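Local coordinates for protein ethylbenzene dehydrogenase alpha-subunit (Aromatoleum aromaticum, PDB 2IVF) that carries a molybdenum atom, two molybdopterin-type dinucleotides and an iron/sulfur cluster, as the alpha subunit of a dehydrogenase of the molybdopterin oxidoreductase family, at residues R866-Q871 / Y919-H924; S856-L859 / H863-R866. One frame throughout, in Å; residues are numbered along the deposited sequence.

Interaction 1: R866-Q871 / Y919-H924. With MD1 (phosphoric acid 4-(2-amino-4-oxo-3,4,5,6,-tetrahydro-pteridin-6-yl)-2-hydroxy-3,4-dimercapto-but-3-en-yl ester guanylate ester), chain N.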
# COMPACT_ATOMS: atom_id res chain seq x y z
N ARG A 866 -5.51 3.05 10.04
CA ARG A 866 -5.24 4.40 10.56
C ARG A 866 -4.24 5.27 9.72
O ARG A 866 -4.04 6.44 10.04
CB ARG A 866 -4.79 4.32 11.99
CG ARG A 866 -5.83 3.75 12.90
CD ARG A 866 -5.25 3.67 14.28
NE ARG A 866 -6.12 2.84 15.09
CZ ARG A 866 -5.82 1.66 15.62
NH1 ARG A 866 -4.60 1.15 15.59
NH2 ARG A 866 -6.73 1.04 16.33
N LEU A 867 -3.67 4.70 8.65
CA LEU A 867 -2.84 5.46 7.69
C LEU A 867 -3.73 6.18 6.66
O LEU A 867 -3.24 6.90 5.82
CB LEU A 867 -1.89 4.49 6.96
CG LEU A 867 -0.83 3.94 7.94
CD1 LEU A 867 0.19 3.04 7.24
CD2 LEU A 867 -0.07 5.02 8.70
N HIS A 868 -5.04 5.96 6.74
CA HIS A 868 -5.96 6.53 5.77
C HIS A 868 -7.31 6.81 6.41
O HIS A 868 -7.41 6.82 7.63
CB HIS A 868 -6.04 5.67 4.52
CG HIS A 868 -6.47 4.24 4.76
ND1 HIS A 868 -7.78 3.82 4.69
CD2 HIS A 868 -5.74 3.15 5.04
CE1 HIS A 868 -7.84 2.53 4.93
NE2 HIS A 868 -6.60 2.09 5.13
N ARG A 869 -8.34 7.06 5.62
CA ARG A 869 -9.66 7.39 6.20
C ARG A 869 -10.39 6.17 6.80
O ARG A 869 -11.42 6.32 7.42
CB ARG A 869 -10.55 8.08 5.19
CG ARG A 869 -10.01 9.37 4.56
CD ARG A 869 -11.15 10.17 3.97
NE ARG A 869 -10.68 11.40 3.35
CZ ARG A 869 -11.42 12.20 2.61
NH1 ARG A 869 -12.72 11.96 2.43
NH2 ARG A 869 -10.85 13.28 2.07
N GLY A 870 -9.84 4.98 6.57
CA GLY A 870 -10.27 3.74 7.26
C GLY A 870 -11.51 3.14 6.65
O GLY A 870 -12.17 2.30 7.26
N GLN A 871 -11.85 3.59 5.45
CA GLN A 871 -13.12 3.23 4.81
C GLN A 871 -13.02 3.44 3.31
O GLN A 871 -12.11 4.13 2.85
CB GLN A 871 -14.25 4.13 5.37
CG GLN A 871 -14.02 5.57 5.10
CD GLN A 871 -14.82 6.43 6.00
OE1 GLN A 871 -14.31 6.98 6.98
NE2 GLN A 871 -16.10 6.50 5.75
N TYR A 919 -9.99 2.94 -5.57
CA TYR A 919 -8.97 1.91 -5.35
C TYR A 919 -9.68 0.91 -4.49
O TYR A 919 -10.44 1.31 -3.63
CB TYR A 919 -7.82 2.51 -4.55
CG TYR A 919 -7.13 3.62 -5.28
CD1 TYR A 919 -6.26 3.35 -6.31
CD2 TYR A 919 -7.31 4.95 -4.90
CE1 TYR A 919 -5.61 4.37 -6.96
CE2 TYR A 919 -6.69 5.97 -5.57
CZ TYR A 919 -5.81 5.67 -6.57
OH TYR A 919 -5.19 6.66 -7.26
N PHE A 920 -9.54 -0.39 -4.77
CA PHE A 920 -10.56 -1.28 -4.24
C PHE A 920 -10.56 -1.47 -2.75
O PHE A 920 -9.55 -1.22 -2.07
CB PHE A 920 -10.61 -2.62 -4.98
CG PHE A 920 -9.40 -3.48 -4.83
CD1 PHE A 920 -9.14 -4.11 -3.64
CD2 PHE A 920 -8.57 -3.72 -5.90
CE1 PHE A 920 -8.06 -4.94 -3.50
CE2 PHE A 920 -7.46 -4.57 -5.78
CZ PHE A 920 -7.23 -5.19 -4.61
N TRP A 921 -11.71 -1.90 -2.24
CA TRP A 921 -11.94 -2.11 -0.82
C TRP A 921 -12.66 -3.44 -0.67
O TRP A 921 -13.28 -3.94 -1.63
CB TRP A 921 -12.84 -0.99 -0.27
CG TRP A 921 -12.19 0.36 -0.44
CD1 TRP A 921 -12.43 1.26 -1.43
CD2 TRP A 921 -11.16 0.92 0.37
NE1 TRP A 921 -11.64 2.40 -1.26
CE2 TRP A 921 -10.85 2.21 -0.15
CE3 TRP A 921 -10.52 0.50 1.54
CZ2 TRP A 921 -9.88 3.03 0.40
CZ3 TRP A 921 -9.57 1.31 2.08
CH2 TRP A 921 -9.24 2.56 1.51
N ASP A 922 -12.59 -4.03 0.53
CA ASP A 922 -13.33 -5.26 0.74
C ASP A 922 -14.78 -4.91 0.86
O ASP A 922 -15.12 -3.84 1.34
CB ASP A 922 -12.82 -5.98 1.99
CG ASP A 922 -13.08 -7.47 1.96
OD1 ASP A 922 -13.89 -7.98 1.13
OD2 ASP A 922 -12.49 -8.12 2.87
N ALA A 923 -15.66 -5.82 0.44
CA ALA A 923 -17.09 -5.52 0.33
C ALA A 923 -17.79 -5.15 1.63
O ALA A 923 -18.69 -4.29 1.62
CB ALA A 923 -17.82 -6.64 -0.36
N HIS A 924 -17.39 -5.74 2.76
CA HIS A 924 -18.04 -5.45 4.04
C HIS A 924 -17.48 -4.18 4.70
O HIS A 924 -17.76 -3.87 5.89
CB HIS A 924 -18.06 -6.67 4.96
CG HIS A 924 -16.72 -7.26 5.27
ND1 HIS A 924 -15.55 -6.86 4.65
CD2 HIS A 924 -16.38 -8.28 6.10
CE1 HIS A 924 -14.55 -7.58 5.12
NE2 HIS A 924 -15.02 -8.44 5.99
PB MD1 N . -8.30 -11.63 -4.25
O3B MD1 N . -7.90 -10.73 -3.01
O1B MD1 N . -7.18 -12.59 -4.46
O2B MD1 N . -9.72 -12.05 -4.22
O3A MD1 N . -8.23 -10.58 -5.43
C10 MD1 N . -7.02 -10.33 -6.19
C11 MD1 N . -7.38 -9.14 -7.06
O11 MD1 N . -7.28 -8.00 -6.15
C12 MD1 N . -6.35 -8.97 -8.15
S12 MD1 N . -4.82 -9.73 -8.08
C13 MD1 N . -6.58 -8.13 -9.22
S13 MD1 N . -5.43 -7.87 -10.42
C14 MD1 N . -7.86 -7.41 -9.41
N15 MD1 N . -7.84 -5.99 -9.44
C16 MD1 N . -9.01 -5.27 -9.49
C15 MD1 N . -8.90 -3.90 -9.64
O14 MD1 N . -7.77 -3.33 -9.75
N17 MD1 N . -10.07 -3.22 -9.60
C17 MD1 N . -11.30 -3.88 -9.48
N16 MD1 N . -12.38 -3.12 -9.48
N18 MD1 N . -11.37 -5.22 -9.38
C20 MD1 N . -10.24 -5.91 -9.39
N8 MD1 N . -10.31 -7.26 -9.35
C7 MD1 N . -9.17 -8.14 -9.27
PA MD1 N . -8.48 -10.59 -1.52
O1A MD1 N . -7.35 -10.04 -0.72
O2A MD1 N . -9.72 -9.78 -1.59
O5' MD1 N . -8.85 -12.05 -1.04
C5' MD1 N . -7.76 -12.91 -0.76
C4' MD1 N . -7.94 -13.53 0.57
O4' MD1 N . -6.72 -14.22 0.79
C1' MD1 N . -6.56 -14.22 2.21
N9 MD1 N . -5.20 -14.50 2.67
C4 MD1 N . -4.84 -15.67 3.20
N3 MD1 N . -5.57 -16.79 3.39
C2 MD1 N . -5.01 -17.87 3.93
N2 MD1 N . -5.74 -19.01 4.12
N1 MD1 N . -3.70 -17.78 4.35
C6 MD1 N . -2.90 -16.68 4.18
O6 MD1 N . -1.72 -16.73 4.53
C5 MD1 N . -3.49 -15.56 3.57
N7 MD1 N . -3.08 -14.34 3.26
C8 MD1 N . -4.12 -13.71 2.71
C2' MD1 N . -6.96 -12.81 2.64
O2' MD1 N . -7.39 -12.72 4.02
C3' MD1 N . -8.04 -12.42 1.62
O3' MD1 N . -9.37 -12.43 2.22

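Interaction 2: S856-L859 / H863-R866. With MD1 (phosphoric acid 4-(2-amino-4-oxo-3,4,5,6,-tetrahydro-pteridin-6-yl)-2-hydroxy-3,4-dimercapto-but-3-en-yl ester guanylate ester), chain N.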
# COMPACT_ATOMS: atom_id res chain seq x y z
N SER A 856 -6.98 -7.40 0.10
CA SER A 856 -7.76 -7.13 1.32
C SER A 856 -7.04 -7.55 2.59
O SER A 856 -7.61 -7.48 3.69
CB SER A 856 -9.13 -7.82 1.27
OG SER A 856 -9.83 -7.50 0.07
N THR A 857 -5.81 -8.02 2.45
CA THR A 857 -5.04 -8.58 3.55
C THR A 857 -4.97 -7.64 4.74
O THR A 857 -5.05 -8.10 5.90
CB THR A 857 -3.63 -8.95 3.05
OG1 THR A 857 -3.81 -10.03 2.13
CG2 THR A 857 -2.69 -9.41 4.18
N HIS A 858 -4.89 -6.34 4.46
CA HIS A 858 -4.72 -5.31 5.49
C HIS A 858 -5.90 -4.34 5.55
O HIS A 858 -5.88 -3.33 6.35
CB HIS A 858 -3.46 -4.51 5.24
CG HIS A 858 -2.27 -5.35 4.89
ND1 HIS A 858 -2.01 -5.75 3.60
CD2 HIS A 858 -1.31 -5.88 5.66
CE1 HIS A 858 -0.92 -6.51 3.60
NE2 HIS A 858 -0.45 -6.57 4.83
N LEU A 859 -6.94 -4.60 4.76
CA LEU A 859 -8.09 -3.71 4.71
C LEU A 859 -8.96 -3.82 5.94
O LEU A 859 -9.82 -2.95 6.21
CB LEU A 859 -8.90 -3.92 3.42
CG LEU A 859 -8.29 -3.37 2.15
CD1 LEU A 859 -9.28 -3.60 0.94
CD2 LEU A 859 -7.82 -1.88 2.31
N HIS A 863 -4.51 -1.13 12.67
CA HIS A 863 -3.26 -0.34 12.65
C HIS A 863 -3.02 0.32 11.30
O HIS A 863 -2.73 1.55 11.22
CB HIS A 863 -2.11 -1.26 13.02
CG HIS A 863 -0.79 -0.57 13.14
ND1 HIS A 863 -0.32 -0.08 14.34
CD2 HIS A 863 0.17 -0.30 12.23
CE1 HIS A 863 0.88 0.46 14.16
NE2 HIS A 863 1.20 0.34 12.89
N LEU A 864 -3.15 -0.47 10.22
CA LEU A 864 -2.82 0.00 8.89
C LEU A 864 -3.92 0.88 8.37
O LEU A 864 -3.68 1.78 7.55
CB LEU A 864 -2.54 -1.19 7.94
CG LEU A 864 -1.15 -1.82 8.17
CD1 LEU A 864 -0.94 -3.20 7.50
CD2 LEU A 864 -0.08 -0.78 7.67
N SER A 865 -5.14 0.64 8.86
CA SER A 865 -6.29 1.43 8.43
C SER A 865 -6.26 2.83 8.97
O SER A 865 -6.89 3.68 8.41
CB SER A 865 -7.59 0.73 8.80
OG SER A 865 -7.75 -0.41 7.97
N ARG A 866 -5.51 3.05 10.04
CA ARG A 866 -5.24 4.40 10.56
C ARG A 866 -4.24 5.27 9.72
O ARG A 866 -4.04 6.44 10.04
CB ARG A 866 -4.79 4.32 11.99
CG ARG A 866 -5.83 3.75 12.90
CD ARG A 866 -5.25 3.67 14.28
NE ARG A 866 -6.12 2.84 15.09
CZ ARG A 866 -5.82 1.66 15.62
NH1 ARG A 866 -4.60 1.15 15.59
NH2 ARG A 866 -6.73 1.04 16.33
PB MD1 N . -8.30 -11.63 -4.25
O3B MD1 N . -7.90 -10.73 -3.01
O1B MD1 N . -7.18 -12.59 -4.46
O2B MD1 N . -9.72 -12.05 -4.22
O3A MD1 N . -8.23 -10.58 -5.43
C10 MD1 N . -7.02 -10.33 -6.19
C11 MD1 N . -7.38 -9.14 -7.06
O11 MD1 N . -7.28 -8.00 -6.15
C12 MD1 N . -6.35 -8.97 -8.15
S12 MD1 N . -4.82 -9.73 -8.08
C13 MD1 N . -6.58 -8.13 -9.22
S13 MD1 N . -5.43 -7.87 -10.42
C14 MD1 N . -7.86 -7.41 -9.41
N15 MD1 N . -7.84 -5.99 -9.44
C16 MD1 N . -9.01 -5.27 -9.49
C15 MD1 N . -8.90 -3.90 -9.64
O14 MD1 N . -7.77 -3.33 -9.75
N17 MD1 N . -10.07 -3.22 -9.60
C17 MD1 N . -11.30 -3.88 -9.48
N16 MD1 N . -12.38 -3.12 -9.48
N18 MD1 N . -11.37 -5.22 -9.38
C20 MD1 N . -10.24 -5.91 -9.39
N8 MD1 N . -10.31 -7.26 -9.35
C7 MD1 N . -9.17 -8.14 -9.27
PA MD1 N . -8.48 -10.59 -1.52
O1A MD1 N . -7.35 -10.04 -0.72
O2A MD1 N . -9.72 -9.78 -1.59
O5' MD1 N . -8.85 -12.05 -1.04
C5' MD1 N . -7.76 -12.91 -0.76
C4' MD1 N . -7.94 -13.53 0.57
O4' MD1 N . -6.72 -14.22 0.79
C1' MD1 N . -6.56 -14.22 2.21
N9 MD1 N . -5.20 -14.50 2.67
C4 MD1 N . -4.84 -15.67 3.20
N3 MD1 N . -5.57 -16.79 3.39
C2 MD1 N . -5.01 -17.87 3.93
N2 MD1 N . -5.74 -19.01 4.12
N1 MD1 N . -3.70 -17.78 4.35
C6 MD1 N . -2.90 -16.68 4.18
O6 MD1 N . -1.72 -16.73 4.53
C5 MD1 N . -3.49 -15.56 3.57
N7 MD1 N . -3.08 -14.34 3.26
C8 MD1 N . -4.12 -13.71 2.71
C2' MD1 N . -6.96 -12.81 2.64
O2' MD1 N . -7.39 -12.72 4.02
C3' MD1 N . -8.04 -12.42 1.62
O3' MD1 N . -9.37 -12.43 2.22
O HOH W 1 -5.48 -0.68 5.44
O HOH W 2 -9.25 -0.34 5.69

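Interaction 1: R866-Q871 / Y919-H924
W921 reaches across to H868 and Q871, joining two loops of the molybdopterin dinucleotide binding domain, a member of the double-psi beta-barrel clan. Segment 866-871 leads from helix 862-865 into strand 873-877; the loop segment 919-924 comes after strand 915-917. From CB of W921, chi1 of -61° sets CG opposite the carbonyl carbon and next to the backbone N, which carries the indole toward the other loop. The pyrrole edge with CD1 and NE1 stays back; NE1 lies near Y919 O at an angle too poor for a hydrogen bond. CE2 of W921 comes within 3.8 Å of Q871 O. Farther out, CZ2 and CH2 of W921 are each 3.5 Å from Q871 O, so this backbone carbonyl oxygen sits over one face of the six-membered ring, displaced toward its rim. At the far end, CZ3 of W921 meets CE1 of H868 at 3.6 Å, with CE1 near the indole plane at the ring edge. The two rings are oblique, their planes at 45°, and meet only at their ends, the side chains coming from opposite sides. No hydrogen bond crosses between the loops. Segment 866-871 also borders the beta subunit: the R869 guanidinium makes a cation-pi contact with W130 of that chain and a salt bridge with D888 of its own. F920 turns instead to the ligand MD1, its CZ 3.2 Å from O11 of MD1, while O14 of MD1 lies at the ring edge, in plane. Beyond it, D922 OD2 forms a salt bridge with R638, itself hydrogen-bonded to MD1. The N-H of A923 meets D922 OD1 at 2.9 Å on the anti side of the carboxylate, 27° out of its plane.

Interaction 2: S856-L859 / H863-R866
An apolar touch and two water bridges join S856-L859, in the loop after strand 843-846, to the end of the short helix 862-865, within the dinucleotide binding domain. The side chains of H858 and L864 run alongside each other in the same direction, and CD1 of L864 presses against CD2 of H858 at 3.3 Å. T857 CG2 lies over one face of that imidazole, toward its rim, and the ring's ND1 is held by the backbone N-H of I854. The polar half runs through S865 OG, which one water links firmly to L859 O; a second water donates to H858 O and only weakly to the same hydroxyl. S865 OG is also bonded to N861 O. The turn itself is closed by L859 N to S856 O at 3.1 Å. It presents S856 to a phosphate of MD1: S856 N donates to O1A of MD1 at 2.8 Å, nearly straight at 166°. With chi1 at -52°, next to its own backbone N, S856 OG also donates to O2A of MD1 at 2.8 Å. The iron/sulfur cluster lies about 5 Å from the H858 side chain, and N136 of helix 134-137 packs against T857, H858 and L864, bringing that helix against both the turn and helix 862-865.

In the fold
Along the chain from the N terminus, strand 843-846 leads to the turn 856-859, and interaction 2 closes a tight loop of three residues back onto helix 862-865. At R866, which both share, interaction 1 begins; it spans 47 residues, including strands 873-877, 891-895, 900-908 and 915-917, before the chain returns at 919-924. The two closures therefore follow one another, neither nesting nor crossing. In space they meet: L859 CD1 packs 3.5 Å from W921 CA and 3.4 Å from D922 N. Both 856-859 and 919-924 line the MD1 site, the turn at a phosphate and the loop at O11, with helix 862-865 behind the turn.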